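Long-range contacts in insect group II chitinase (PDB 5Y2B), which probably hydrolyses chitin, the beta-1,4-linked polymer of N-acetylglucosamine, as a family 18 glycoside hydrolase of an insect: residues K8-Y13 / G342-A347; W127-C132 / K174-A179; I193-Y198 / S242-G247; W346-D351 / G360-L365. All coordinates share one frame; numbering follows the deposited sequence.

Interaction 1 of 4, residues K8-Y13 / G342-A347; sequences KLVCYY and GGMIWA. With NAG (2-acetamido-2-deoxy-beta-D-glucopyranose), chain B; NAG (2-acetamido-2-deoxy-beta-D-glucopyranose), chain C.
Tyr12 leans on Met344 and Trp346 where the first and last parallel strands of the (beta/alpha)8 TIM barrel, 8-14 and 342-346, run side by side and close the cylinder. Four backbone hydrogen bonds alternate between them, among them Val10 N to Gly343 O at 2.8 Å and Ile345 N to Val10 O at 2.9 Å. Leu9, Cys11 and Ile345 share one face, where helix 363-373 packs on Leu9 and Ile345, and Cys11 is tied by a disulfide to Cys36; Val10, Met344 and the Tyr12 ring belong to the barrel interior.

From Tyr12 CB outward the surroundings change step by step. Tyr12 CB lies 3.5 Å from Trp346 CE3, and CG meets the same atom. Tyr12 CD1 passes Met344 SD at 3.8 Å, a Met-aromatic contact, while CE1 has Met344 CG beside it at the ring edge; the chain of Met344, bent at both chi2 and chi3, carries its sulfur back to the ring. Across the ring, Tyr12 CD2 approaches Trp346 CZ3 at 3.5 Å, the two ring planes inclined at 47°. Nearer the tip, C8 of the chain B NAG sits over one face, 3.3 Å from Tyr12 CZ, and the hydroxyl goes on to Asp124. A cis peptide joins Trp346 to Ala347, and the indole points its N-H into the cleft, Trp346 NE1 bonding to O7 of the chain C NAG at 2.8 Å.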
# COMPACT_ATOMS: atom_id res chain seq x y z
N LYS A 8 11.84 -1.01 -9.64
CA LYS A 8 11.10 -1.98 -8.85
C LYS A 8 9.60 -1.84 -9.13
O LYS A 8 9.10 -0.74 -9.33
CB LYS A 8 11.33 -1.79 -7.36
CG LYS A 8 12.75 -2.03 -6.88
CD LYS A 8 12.81 -1.92 -5.39
CE LYS A 8 14.18 -2.41 -4.90
NZ LYS A 8 15.22 -1.45 -5.29
N LEU A 9 8.89 -2.97 -9.12
CA LEU A 9 7.43 -2.95 -9.03
C LEU A 9 7.07 -3.87 -7.87
O LEU A 9 7.10 -5.10 -8.00
CB LEU A 9 6.79 -3.39 -10.36
CG LEU A 9 5.48 -2.70 -10.71
CD1 LEU A 9 4.95 -3.15 -12.09
CD2 LEU A 9 4.43 -2.95 -9.59
N VAL A 10 6.72 -3.29 -6.74
CA VAL A 10 6.47 -4.04 -5.51
C VAL A 10 4.97 -4.30 -5.41
O VAL A 10 4.18 -3.35 -5.34
CB VAL A 10 7.01 -3.26 -4.28
CG1 VAL A 10 6.82 -4.00 -2.98
CG2 VAL A 10 8.49 -2.91 -4.51
N CYS A 11 4.57 -5.56 -5.43
CA CYS A 11 3.16 -5.92 -5.35
C CYS A 11 2.83 -6.50 -3.98
O CYS A 11 3.46 -7.48 -3.56
CB CYS A 11 2.80 -6.98 -6.40
SG CYS A 11 3.28 -6.52 -8.01
N TYR A 12 1.84 -5.93 -3.33
CA TYR A 12 1.33 -6.53 -2.11
C TYR A 12 0.35 -7.66 -2.46
O TYR A 12 -0.56 -7.49 -3.30
CB TYR A 12 0.67 -5.44 -1.24
CG TYR A 12 1.70 -4.71 -0.38
CD1 TYR A 12 2.39 -3.60 -0.87
CD2 TYR A 12 2.04 -5.20 0.89
CE1 TYR A 12 3.36 -2.94 -0.09
CE2 TYR A 12 2.99 -4.56 1.67
CZ TYR A 12 3.64 -3.43 1.17
OH TYR A 12 4.59 -2.80 1.95
N TYR A 13 0.60 -8.83 -1.88
CA TYR A 13 -0.33 -9.96 -1.84
C TYR A 13 -1.05 -9.93 -0.49
O TYR A 13 -0.43 -9.61 0.53
CB TYR A 13 0.45 -11.28 -2.04
CG TYR A 13 -0.37 -12.47 -1.71
CD1 TYR A 13 -1.22 -13.03 -2.66
CD2 TYR A 13 -0.36 -13.01 -0.42
CE1 TYR A 13 -2.04 -14.07 -2.36
CE2 TYR A 13 -1.17 -14.09 -0.11
CZ TYR A 13 -2.00 -14.60 -1.09
OH TYR A 13 -2.81 -15.66 -0.82
N GLY A 342 11.01 3.03 -7.98
CA GLY A 342 10.00 2.34 -8.78
C GLY A 342 8.60 2.60 -8.24
O GLY A 342 8.36 3.61 -7.59
N GLY A 343 7.68 1.68 -8.57
CA GLY A 343 6.31 1.72 -8.08
C GLY A 343 5.89 0.57 -7.14
O GLY A 343 6.54 -0.48 -7.06
N MET A 344 4.80 0.77 -6.42
CA MET A 344 4.23 -0.23 -5.53
C MET A 344 2.71 -0.23 -5.71
O MET A 344 2.11 0.84 -5.86
CB MET A 344 4.60 0.09 -4.07
CG MET A 344 3.92 -0.76 -3.01
SD MET A 344 2.32 -0.14 -2.44
CE MET A 344 2.82 1.04 -1.16
N ILE A 345 2.05 -1.39 -5.65
CA ILE A 345 0.59 -1.40 -5.70
C ILE A 345 0.02 -2.04 -4.44
O ILE A 345 0.53 -3.06 -3.95
CB ILE A 345 0.02 -2.07 -6.97
CG1 ILE A 345 0.38 -3.56 -6.99
CG2 ILE A 345 0.54 -1.39 -8.19
CD1 ILE A 345 -0.52 -4.40 -7.84
N TRP A 346 -1.05 -1.44 -3.93
CA TRP A 346 -1.95 -2.05 -2.97
C TRP A 346 -3.29 -2.26 -3.70
O TRP A 346 -4.00 -1.28 -3.97
CB TRP A 346 -2.17 -1.15 -1.74
CG TRP A 346 -3.02 -1.87 -0.77
CD1 TRP A 346 -4.40 -1.92 -0.73
CD2 TRP A 346 -2.57 -2.80 0.21
NE1 TRP A 346 -4.81 -2.78 0.25
CE2 TRP A 346 -3.71 -3.33 0.85
CE3 TRP A 346 -1.30 -3.22 0.64
CZ2 TRP A 346 -3.63 -4.25 1.88
CZ3 TRP A 346 -1.22 -4.14 1.66
CH2 TRP A 346 -2.37 -4.64 2.27
N ALA A 347 -3.66 -3.50 -4.01
CA ALA A 347 -2.93 -4.79 -3.86
C ALA A 347 -3.29 -5.65 -5.12
O ALA A 347 -4.19 -5.28 -5.89
CB ALA A 347 -3.35 -5.50 -2.60
C1 NAG B . -2.30 0.62 4.14
C2 NAG B . -1.84 -0.74 4.78
C3 NAG B . -2.96 -1.78 4.75
C4 NAG B . -4.27 -1.15 4.29
C5 NAG B . -4.10 -0.48 2.92
C6 NAG B . -5.29 0.35 2.54
C7 NAG B . -0.21 -1.10 2.94
C8 NAG B . 1.18 -1.68 2.60
N2 NAG B . -0.60 -1.25 4.22
O3 NAG B . -3.08 -2.31 6.07
O4 NAG B . -5.27 -2.12 4.00
O5 NAG B . -2.96 0.38 2.88
O6 NAG B . -5.09 0.93 1.27
O7 NAG B . -0.91 -0.55 2.07
C1 NAG C . -6.20 -2.50 4.95
C2 NAG C . -7.34 -3.16 4.19
C3 NAG C . -8.24 -3.89 5.15
C4 NAG C . -7.39 -4.89 5.91
C5 NAG C . -6.27 -4.13 6.65
C6 NAG C . -5.32 -5.06 7.38
C7 NAG C . -8.00 -2.18 2.03
C8 NAG C . -8.79 -1.05 1.34
N2 NAG C . -8.06 -2.20 3.37
O3 NAG C . -9.25 -4.54 4.41
O4 NAG C . -8.10 -5.50 6.96
O5 NAG C . -5.50 -3.46 5.66
O6 NAG C . -4.43 -4.33 8.20
O7 NAG C . -7.37 -3.04 1.40

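Interaction 2 of 4, residues W127-C132 / K174-A179; sequences WEYPKC and KMVIDA. With NAG (2-acetamido-2-deoxy-beta-D-glucopyranose), chain D; NAG (2-acetamido-2-deoxy-beta-D-glucopyranose), chain B.
Val176 sets one methyl against Tyr129 and the other against Cys132, joining the loop after strand 122-126 to helix 174-180 on the rim of the TIM barrel. The apolar contacts carry the interface. Val176 CG1, anti to the backbone N (chi1 -178°), lies 3.8 Å from Tyr129 CB and equally close to CG, so it touches the root of the tyrosine and not its tip. CG2 of Val176 reaches Cys132 CB at 4.1 Å. One helical turn on, Ala179 CB meets Cys132 SG at 3.8 Å, and the aliphatic start of Lys131 passes the end of the segment, its CG 3.7 Å from Ala179 O.

Covalent and polar links fix the loop itself. Cys132 forms a disulfide with Cys137, Lys131 N bonds to Asp144, and Lys131 NZ turns back to the carbonyl of Cys137. A cis peptide precedes Tyr129, whose ring has Glu128 CB lying over the centre of one face.

Sugar contacts occupy the opposite end of the same loop. Glu128, the last residue of the DxxDxDxE signature of family 18, receives a hydrogen bond at OE1 from O4 of the chain D NAG at 2.7 Å. O6 of that sugar lies in the plane of the Tyr129 ring and donates to Tyr129 OH at 2.6 Å. The chemistry thus divides along one side chain: Tyr129 meets the helix through apolar contact of its CB and the near part of its ring with Val176 CG1, while its hydroxyl serves the ligand, so one tyrosine bridges the helix packing and the bound sugar.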
# COMPACT_ATOMS: atom_id res chain seq x y z
N TRP A 127 4.16 -0.97 10.31
CA TRP A 127 3.55 -0.45 11.52
C TRP A 127 2.97 0.92 11.17
O TRP A 127 3.70 1.80 10.71
CB TRP A 127 4.58 -0.34 12.67
CG TRP A 127 4.06 0.34 13.95
CD1 TRP A 127 2.74 0.54 14.33
CD2 TRP A 127 4.86 0.94 14.99
NE1 TRP A 127 2.69 1.19 15.54
CE2 TRP A 127 3.97 1.46 15.96
CE3 TRP A 127 6.25 1.08 15.19
CZ2 TRP A 127 4.41 2.12 17.12
CZ3 TRP A 127 6.69 1.70 16.35
CH2 TRP A 127 5.77 2.22 17.29
N GLU A 128 1.66 1.08 11.38
CA GLU A 128 0.95 2.31 11.03
C GLU A 128 0.40 2.98 12.29
O GLU A 128 -0.77 2.78 12.63
CB GLU A 128 -0.20 1.99 9.99
CG GLU A 128 0.38 1.27 8.77
CD GLU A 128 -0.60 1.02 7.64
OE1 GLU A 128 -1.80 1.25 7.80
OE2 GLU A 128 -0.14 0.59 6.57
N TYR A 129 1.20 3.80 12.97
CA TYR A 129 2.57 4.17 12.62
C TYR A 129 3.29 4.45 13.93
O TYR A 129 2.63 4.69 14.94
CB TYR A 129 2.63 5.43 11.74
CG TYR A 129 1.70 5.42 10.58
CD1 TYR A 129 0.38 5.85 10.72
CD2 TYR A 129 2.13 4.95 9.33
CE1 TYR A 129 -0.48 5.81 9.66
CE2 TYR A 129 1.27 4.94 8.24
CZ TYR A 129 -0.02 5.37 8.42
OH TYR A 129 -0.87 5.34 7.35
N PRO A 130 4.63 4.46 13.92
CA PRO A 130 5.37 4.96 15.07
C PRO A 130 4.83 6.32 15.48
O PRO A 130 4.62 7.19 14.63
CB PRO A 130 6.80 5.07 14.55
CG PRO A 130 6.87 4.14 13.45
CD PRO A 130 5.54 4.19 12.79
N LYS A 131 4.59 6.47 16.78
CA LYS A 131 4.08 7.70 17.39
C LYS A 131 2.60 7.91 17.07
O LYS A 131 1.76 7.94 17.98
CB LYS A 131 4.93 8.89 16.94
CG LYS A 131 5.33 9.78 18.06
CD LYS A 131 4.17 10.61 18.45
CE LYS A 131 4.63 11.63 19.47
NZ LYS A 131 3.46 12.46 19.79
N CYS A 132 2.25 8.02 15.80
CA CYS A 132 0.85 8.27 15.39
C CYS A 132 0.14 6.95 15.08
O CYS A 132 -0.15 6.61 13.92
CB CYS A 132 0.82 9.21 14.20
SG CYS A 132 1.99 10.54 14.47
N LYS A 174 2.74 14.29 6.01
CA LYS A 174 3.71 15.22 6.61
C LYS A 174 3.73 15.17 8.14
O LYS A 174 4.81 15.16 8.75
CB LYS A 174 3.37 16.64 6.11
CG LYS A 174 3.89 17.77 6.94
CD LYS A 174 3.94 19.04 6.13
CE LYS A 174 2.57 19.66 6.04
NZ LYS A 174 2.25 20.40 7.29
N MET A 175 2.56 15.10 8.78
CA MET A 175 2.51 15.18 10.24
C MET A 175 3.05 13.90 10.87
O MET A 175 3.73 13.95 11.90
CB MET A 175 1.07 15.44 10.70
CG MET A 175 0.89 15.36 12.21
SD MET A 175 -0.86 15.33 12.75
CE MET A 175 -1.39 13.75 12.05
N VAL A 176 2.76 12.76 10.24
CA VAL A 176 3.23 11.48 10.75
C VAL A 176 4.73 11.34 10.48
O VAL A 176 5.49 10.81 11.32
CB VAL A 176 2.42 10.33 10.11
CG1 VAL A 176 2.90 9.02 10.69
CG2 VAL A 176 0.92 10.53 10.37
N ILE A 177 5.16 11.78 9.29
CA ILE A 177 6.58 11.70 8.96
C ILE A 177 7.41 12.46 9.99
O ILE A 177 8.40 11.92 10.54
CB ILE A 177 6.80 12.21 7.52
CG1 ILE A 177 5.98 11.35 6.55
CG2 ILE A 177 8.30 12.23 7.20
CD1 ILE A 177 5.78 11.96 5.19
N ASP A 178 6.98 13.69 10.32
CA ASP A 178 7.68 14.55 11.27
C ASP A 178 7.71 13.94 12.66
O ASP A 178 8.73 14.02 13.34
CB ASP A 178 6.99 15.91 11.38
CG ASP A 178 7.02 16.74 10.09
OD1 ASP A 178 7.97 16.59 9.29
OD2 ASP A 178 6.09 17.58 9.91
N ALA A 179 6.57 13.38 13.11
CA ALA A 179 6.47 12.83 14.47
C ALA A 179 7.13 11.45 14.63
O ALA A 179 7.72 11.18 15.68
CB ALA A 179 5.00 12.74 14.90
C1 NAG D . -5.76 4.51 6.54
C2 NAG D . -6.58 3.29 6.21
C3 NAG D . -5.70 2.06 6.12
C4 NAG D . -4.46 2.33 5.29
C5 NAG D . -3.81 3.70 5.53
C6 NAG D . -2.80 4.06 4.45
C7 NAG D . -8.91 3.15 7.01
C8 NAG D . -9.78 3.00 8.26
N2 NAG D . -7.60 3.12 7.23
O3 NAG D . -6.43 1.05 5.45
O4 NAG D . -3.47 1.35 5.63
O5 NAG D . -4.81 4.72 5.54
O6 NAG D . -1.72 4.84 4.94
O7 NAG D . -9.39 3.29 5.88
C1 NAG B . -2.30 0.62 4.14
C2 NAG B . -1.84 -0.74 4.78
C3 NAG B . -2.96 -1.78 4.75
C4 NAG B . -4.27 -1.15 4.29
C5 NAG B . -4.10 -0.48 2.92
C6 NAG B . -5.29 0.35 2.54
C7 NAG B . -0.21 -1.10 2.94
C8 NAG B . 1.18 -1.68 2.60
N2 NAG B . -0.60 -1.25 4.22
O3 NAG B . -3.08 -2.31 6.07
O4 NAG B . -5.27 -2.12 4.00
O5 NAG B . -2.96 0.38 2.88
O6 NAG B . -5.09 0.93 1.27
O7 NAG B . -0.91 -0.55 2.07

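Interaction 3 of 4, residues I193-Y198 / S242-G247; sequences IAVMTY and SKIVMG. With NAG (2-acetamido-2-deoxy-beta-D-glucopyranose), chain B.
Thr197, with chi1 at 37°, holds OG1 between its backbone N and carbonyl carbon and aims it at Gly247, while Tyr198 (chi1 44°) uses the same kind of rotamer to bring its ring edge against that glycine. Both sit just past the sixth strand of the TIM barrel, 192-195, where it runs parallel to the seventh, 244-257. Backbone bonds zip the strands from Ile193 N to Lys243 O, 2.8 Å, up to Gly247 N and Val195 O, also 2.8 Å. Val245 CG2 packs on Ala194 CB at 3.7 Å inside the barrel; Val195 and Ile244 meet on the other face, toward helix 227-236.

Beyond Val195 the chain bends through inverse gamma turns centred on Met196 and Thr197. Thr197 OG1 donates to Gly247 O in the carbonyl plane, on a lone pair, at a short 2.5 Å. A side chain at Gly247 would collide with Val195 O and with the Tyr198 ring. That ring has Met196 C over the centre of one face, and its hydroxyl donates to O7 of the chain B NAG, 2.6 Å from Tyr198 OH. A phenylalanine at Tyr198 would probably leave O7 without this donor and hold the N-acetyl group less firmly. One water donates to both Thr197 O, at 2.9 Å, and Gly247 O, at 2.7 Å, bridging the two segments.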
# COMPACT_ATOMS: atom_id res chain seq x y z
N ILE A 193 11.69 2.10 0.52
CA ILE A 193 10.69 2.72 1.37
C ILE A 193 9.44 2.84 0.50
O ILE A 193 9.45 3.58 -0.49
CB ILE A 193 11.16 4.10 1.88
CG1 ILE A 193 12.41 3.96 2.78
CG2 ILE A 193 10.05 4.82 2.58
CD1 ILE A 193 13.10 5.30 3.20
N ALA A 194 8.41 2.06 0.80
CA ALA A 194 7.20 2.05 -0.03
C ALA A 194 6.29 3.16 0.50
O ALA A 194 5.67 3.01 1.55
CB ALA A 194 6.52 0.68 -0.02
N VAL A 195 6.31 4.32 -0.14
CA VAL A 195 5.51 5.42 0.41
C VAL A 195 4.05 5.17 0.02
O VAL A 195 3.75 4.94 -1.17
CB VAL A 195 5.99 6.79 -0.10
CG1 VAL A 195 5.13 7.84 0.56
CG2 VAL A 195 7.48 7.01 0.24
N MET A 196 3.16 5.15 1.01
CA MET A 196 1.75 4.82 0.75
C MET A 196 0.98 6.07 0.31
O MET A 196 0.15 6.63 1.03
CB MET A 196 1.12 4.16 1.97
CG MET A 196 1.79 2.86 2.33
SD MET A 196 1.01 2.07 3.76
CE MET A 196 1.56 3.08 5.08
N THR A 197 1.30 6.51 -0.90
CA THR A 197 0.75 7.69 -1.54
C THR A 197 -0.72 7.50 -1.96
O THR A 197 -1.07 7.66 -3.14
CB THR A 197 1.64 8.07 -2.74
OG1 THR A 197 2.12 6.86 -3.39
CG2 THR A 197 2.85 8.92 -2.27
N TYR A 198 -1.57 7.14 -1.01
CA TYR A 198 -3.00 6.96 -1.25
C TYR A 198 -3.67 7.05 0.11
O TYR A 198 -3.01 7.27 1.13
CB TYR A 198 -3.28 5.62 -1.96
CG TYR A 198 -2.53 4.43 -1.42
CD1 TYR A 198 -2.87 3.87 -0.19
CD2 TYR A 198 -1.51 3.84 -2.15
CE1 TYR A 198 -2.19 2.78 0.32
CE2 TYR A 198 -0.82 2.74 -1.65
CZ TYR A 198 -1.18 2.23 -0.41
OH TYR A 198 -0.52 1.14 0.08
N SER A 242 16.41 6.78 -5.19
CA SER A 242 16.43 5.36 -5.53
C SER A 242 15.82 4.49 -4.44
O SER A 242 15.47 3.34 -4.74
CB SER A 242 17.86 4.89 -5.82
OG SER A 242 18.57 4.50 -4.66
N LYS A 243 15.70 4.99 -3.19
CA LYS A 243 15.04 4.23 -2.12
C LYS A 243 13.51 4.32 -2.18
O LYS A 243 12.84 3.48 -1.59
CB LYS A 243 15.50 4.70 -0.73
CG LYS A 243 16.98 4.43 -0.37
CD LYS A 243 17.39 2.99 -0.66
CE LYS A 243 18.85 2.74 -0.33
NZ LYS A 243 19.18 2.41 1.12
N ILE A 244 12.94 5.30 -2.88
CA ILE A 244 11.50 5.50 -2.86
C ILE A 244 10.85 4.59 -3.90
O ILE A 244 11.27 4.57 -5.07
CB ILE A 244 11.19 6.99 -3.12
CG1 ILE A 244 11.71 7.81 -1.94
CG2 ILE A 244 9.69 7.26 -3.30
CD1 ILE A 244 11.80 9.24 -2.23
N VAL A 245 9.85 3.80 -3.48
CA VAL A 245 8.89 3.24 -4.43
C VAL A 245 7.53 3.86 -4.13
O VAL A 245 7.11 3.91 -2.97
CB VAL A 245 8.85 1.69 -4.48
CG1 VAL A 245 10.24 1.13 -4.72
CG2 VAL A 245 8.22 1.02 -3.24
N MET A 246 6.89 4.40 -5.16
CA MET A 246 5.68 5.20 -4.97
C MET A 246 4.43 4.31 -5.01
O MET A 246 4.20 3.60 -5.99
CB MET A 246 5.58 6.27 -6.06
CG MET A 246 4.36 7.16 -5.81
SD MET A 246 4.20 8.52 -6.96
CE MET A 246 3.33 7.75 -8.28
N GLY A 247 3.60 4.42 -3.96
CA GLY A 247 2.41 3.59 -3.84
C GLY A 247 1.30 4.03 -4.80
O GLY A 247 1.03 5.21 -4.96
C1 NAG B . -2.30 0.62 4.14
C2 NAG B . -1.84 -0.74 4.78
C3 NAG B . -2.96 -1.78 4.75
C4 NAG B . -4.27 -1.15 4.29
C5 NAG B . -4.10 -0.48 2.92
C6 NAG B . -5.29 0.35 2.54
C7 NAG B . -0.21 -1.10 2.94
C8 NAG B . 1.18 -1.68 2.60
N2 NAG B . -0.60 -1.25 4.22
O3 NAG B . -3.08 -2.31 6.07
O4 NAG B . -5.27 -2.12 4.00
O5 NAG B . -2.96 0.38 2.88
O6 NAG B . -5.09 0.93 1.27
O7 NAG B . -0.91 -0.55 2.07
O HOH W 1 -0.57 7.18 -5.92

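Interaction 4 of 4, residues W346-D351 / G360-L365; sequences WALDLD and GKHPLL. With NAG (2-acetamido-2-deoxy-beta-D-glucopyranose), chain B; NAG (2-acetamido-2-deoxy-beta-D-glucopyranose), chain C.
Asp351 and the start of helix 363-373 make the tight end of this contact. With CG anti to the backbone N (chi1 -165°), the carboxylate faces the first turn: OD1 accepts from Leu364 N on its syn side at 3.2 Å, and OD2 takes two donors from opposite faces of its plane, Leu365 N at 3.0 Å and His362 ND1 at 2.9 Å. His362, the N-cap residue, keeps OD2 in its ring plane, though ring and carboxylate are inclined at 56°. Leu365 CD2 lies over one face of the imidazole and presses Leu348 CD2 at 3.5 Å, closer than usual for two carbons.

In the TIM barrel this ties the loop leaving the eighth strand to the helix that follows it. The carboxylate, facing the helix N-terminus, is likely to be stabilised as an anion there. The solvent side is looser: Lys361 turns away, exposed, and Gly360 is partly so. Trp346, at the cleft end, holds Ala347 CB on one face and O7 of the chain B NAG 2.9 Å above the other. A leucine at Trp346 would probably strip that acetamido group of its flat support and leave O7 of the chain C NAG without its indole donor.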
# COMPACT_ATOMS: atom_id res chain seq x y z
N TRP A 346 -1.05 -1.44 -3.93
CA TRP A 346 -1.95 -2.05 -2.97
C TRP A 346 -3.29 -2.26 -3.70
O TRP A 346 -4.00 -1.28 -3.97
CB TRP A 346 -2.17 -1.15 -1.74
CG TRP A 346 -3.02 -1.87 -0.77
CD1 TRP A 346 -4.40 -1.92 -0.73
CD2 TRP A 346 -2.57 -2.80 0.21
NE1 TRP A 346 -4.81 -2.78 0.25
CE2 TRP A 346 -3.71 -3.33 0.85
CE3 TRP A 346 -1.30 -3.22 0.64
CZ2 TRP A 346 -3.63 -4.25 1.88
CZ3 TRP A 346 -1.22 -4.14 1.66
CH2 TRP A 346 -2.37 -4.64 2.27
N ALA A 347 -3.66 -3.50 -4.01
CA ALA A 347 -2.93 -4.79 -3.86
C ALA A 347 -3.29 -5.65 -5.12
O ALA A 347 -4.19 -5.28 -5.89
CB ALA A 347 -3.35 -5.50 -2.60
N LEU A 348 -2.58 -6.77 -5.30
CA LEU A 348 -2.73 -7.59 -6.51
C LEU A 348 -4.18 -7.93 -6.77
O LEU A 348 -4.66 -7.86 -7.91
CB LEU A 348 -1.94 -8.89 -6.36
CG LEU A 348 -0.46 -8.69 -6.67
CD1 LEU A 348 0.34 -9.84 -6.07
CD2 LEU A 348 -0.28 -8.54 -8.20
N ASP A 349 -4.91 -8.26 -5.71
CA ASP A 349 -6.23 -8.87 -5.75
C ASP A 349 -7.35 -7.85 -5.93
O ASP A 349 -8.52 -8.25 -6.01
CB ASP A 349 -6.47 -9.61 -4.46
CG ASP A 349 -6.20 -8.73 -3.23
OD1 ASP A 349 -7.14 -8.03 -2.74
OD2 ASP A 349 -5.02 -8.71 -2.77
N LEU A 350 -7.02 -6.56 -5.94
CA LEU A 350 -8.04 -5.53 -6.11
C LEU A 350 -8.10 -4.99 -7.54
O LEU A 350 -9.12 -4.39 -7.92
CB LEU A 350 -7.81 -4.37 -5.11
CG LEU A 350 -7.86 -4.81 -3.64
CD1 LEU A 350 -7.34 -3.78 -2.63
CD2 LEU A 350 -9.32 -5.23 -3.30
N ASP A 351 -7.03 -5.18 -8.32
CA ASP A 351 -7.03 -4.91 -9.75
C ASP A 351 -7.98 -5.88 -10.46
O ASP A 351 -8.42 -6.86 -9.87
CB ASP A 351 -5.60 -5.03 -10.29
CG ASP A 351 -5.43 -4.42 -11.69
OD1 ASP A 351 -6.34 -3.76 -12.22
OD2 ASP A 351 -4.36 -4.63 -12.26
N GLY A 360 -8.74 -6.09 -20.47
CA GLY A 360 -7.61 -6.97 -20.30
C GLY A 360 -7.41 -7.35 -18.85
O GLY A 360 -7.81 -6.64 -17.92
N LYS A 361 -6.81 -8.52 -18.65
CA LYS A 361 -6.37 -8.96 -17.33
C LYS A 361 -5.40 -7.96 -16.70
O LYS A 361 -4.44 -7.52 -17.34
CB LYS A 361 -5.71 -10.33 -17.42
CG LYS A 361 -6.69 -11.42 -17.79
CD LYS A 361 -5.97 -12.74 -17.78
CE LYS A 361 -6.97 -13.90 -17.82
NZ LYS A 361 -6.25 -15.21 -17.79
N HIS A 362 -5.67 -7.58 -15.45
CA HIS A 362 -4.80 -6.68 -14.70
C HIS A 362 -4.58 -5.37 -15.47
O HIS A 362 -3.47 -5.05 -15.86
CB HIS A 362 -3.46 -7.35 -14.42
CG HIS A 362 -3.38 -8.06 -13.10
ND1 HIS A 362 -3.56 -7.42 -11.89
CD2 HIS A 362 -3.10 -9.36 -12.79
CE1 HIS A 362 -3.41 -8.29 -10.90
NE2 HIS A 362 -3.11 -9.47 -11.42
N PRO A 363 -5.65 -4.64 -15.78
CA PRO A 363 -5.44 -3.40 -16.59
C PRO A 363 -4.58 -2.36 -15.87
O PRO A 363 -3.69 -1.78 -16.48
CB PRO A 363 -6.87 -2.88 -16.86
CG PRO A 363 -7.75 -3.55 -15.73
CD PRO A 363 -7.07 -4.87 -15.41
N LEU A 364 -4.80 -2.13 -14.57
CA LEU A 364 -4.02 -1.11 -13.87
C LEU A 364 -2.55 -1.53 -13.74
O LEU A 364 -1.64 -0.74 -14.01
CB LEU A 364 -4.63 -0.82 -12.49
CG LEU A 364 -6.08 -0.34 -12.36
CD1 LEU A 364 -6.38 0.18 -10.93
CD2 LEU A 364 -6.42 0.74 -13.42
N LEU A 365 -2.31 -2.79 -13.36
CA LEU A 365 -0.95 -3.24 -13.14
C LEU A 365 -0.20 -3.41 -14.46
O LEU A 365 0.99 -3.10 -14.53
CB LEU A 365 -0.97 -4.53 -12.28
CG LEU A 365 0.34 -5.17 -11.82
CD1 LEU A 365 1.31 -4.19 -11.16
CD2 LEU A 365 0.10 -6.41 -10.90
C1 NAG B . -2.30 0.62 4.14
C2 NAG B . -1.84 -0.74 4.78
C3 NAG B . -2.96 -1.78 4.75
C4 NAG B . -4.27 -1.15 4.29
C5 NAG B . -4.10 -0.48 2.92
C6 NAG B . -5.29 0.35 2.54
C7 NAG B . -0.21 -1.10 2.94
C8 NAG B . 1.18 -1.68 2.60
N2 NAG B . -0.60 -1.25 4.22
O3 NAG B . -3.08 -2.31 6.07
O4 NAG B . -5.27 -2.12 4.00
O5 NAG B . -2.96 0.38 2.88
O6 NAG B . -5.09 0.93 1.27
O7 NAG B . -0.91 -0.55 2.07
C1 NAG C . -6.20 -2.50 4.95
C2 NAG C . -7.34 -3.16 4.19
C3 NAG C . -8.24 -3.89 5.15
C4 NAG C . -7.39 -4.89 5.91
C5 NAG C . -6.27 -4.13 6.65
C6 NAG C . -5.32 -5.06 7.38
C7 NAG C . -8.00 -2.18 2.03
C8 NAG C . -8.79 -1.05 1.34
N2 NAG C . -8.06 -2.20 3.37
O3 NAG C . -9.25 -4.54 4.41
O4 NAG C . -8.10 -5.50 6.96
O5 NAG C . -5.50 -3.46 5.66
O6 NAG C . -4.43 -4.33 8.20
O7 NAG C . -7.37 -3.04 1.40

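Overall arrangement
Interactions 1 and 3 are barrel core: each pairs neighbouring parallel strands through backbone bonds, and strands 342-346 and 244-257 adjoin, with Met246 hydrogen-bonded through its backbone to Gly342 and Met344. Interactions 2 and 4 lie farther out, their centres about 29 Å apart on opposite sides of the chain's centre, and join loops to helices: interaction 2 by apolar packing, interaction 4 by a buried carboxylate. Interaction 4 shares Trp346 and Ala347 with interaction 1, and Leu365 packs on Leu9 and Ile345. Met196 of interaction 3 touches Glu128 and Tyr129 of interaction 2. The chain B NAG is touched from interactions 1, 2 and 3, and from interaction 4 through the shared Trp346.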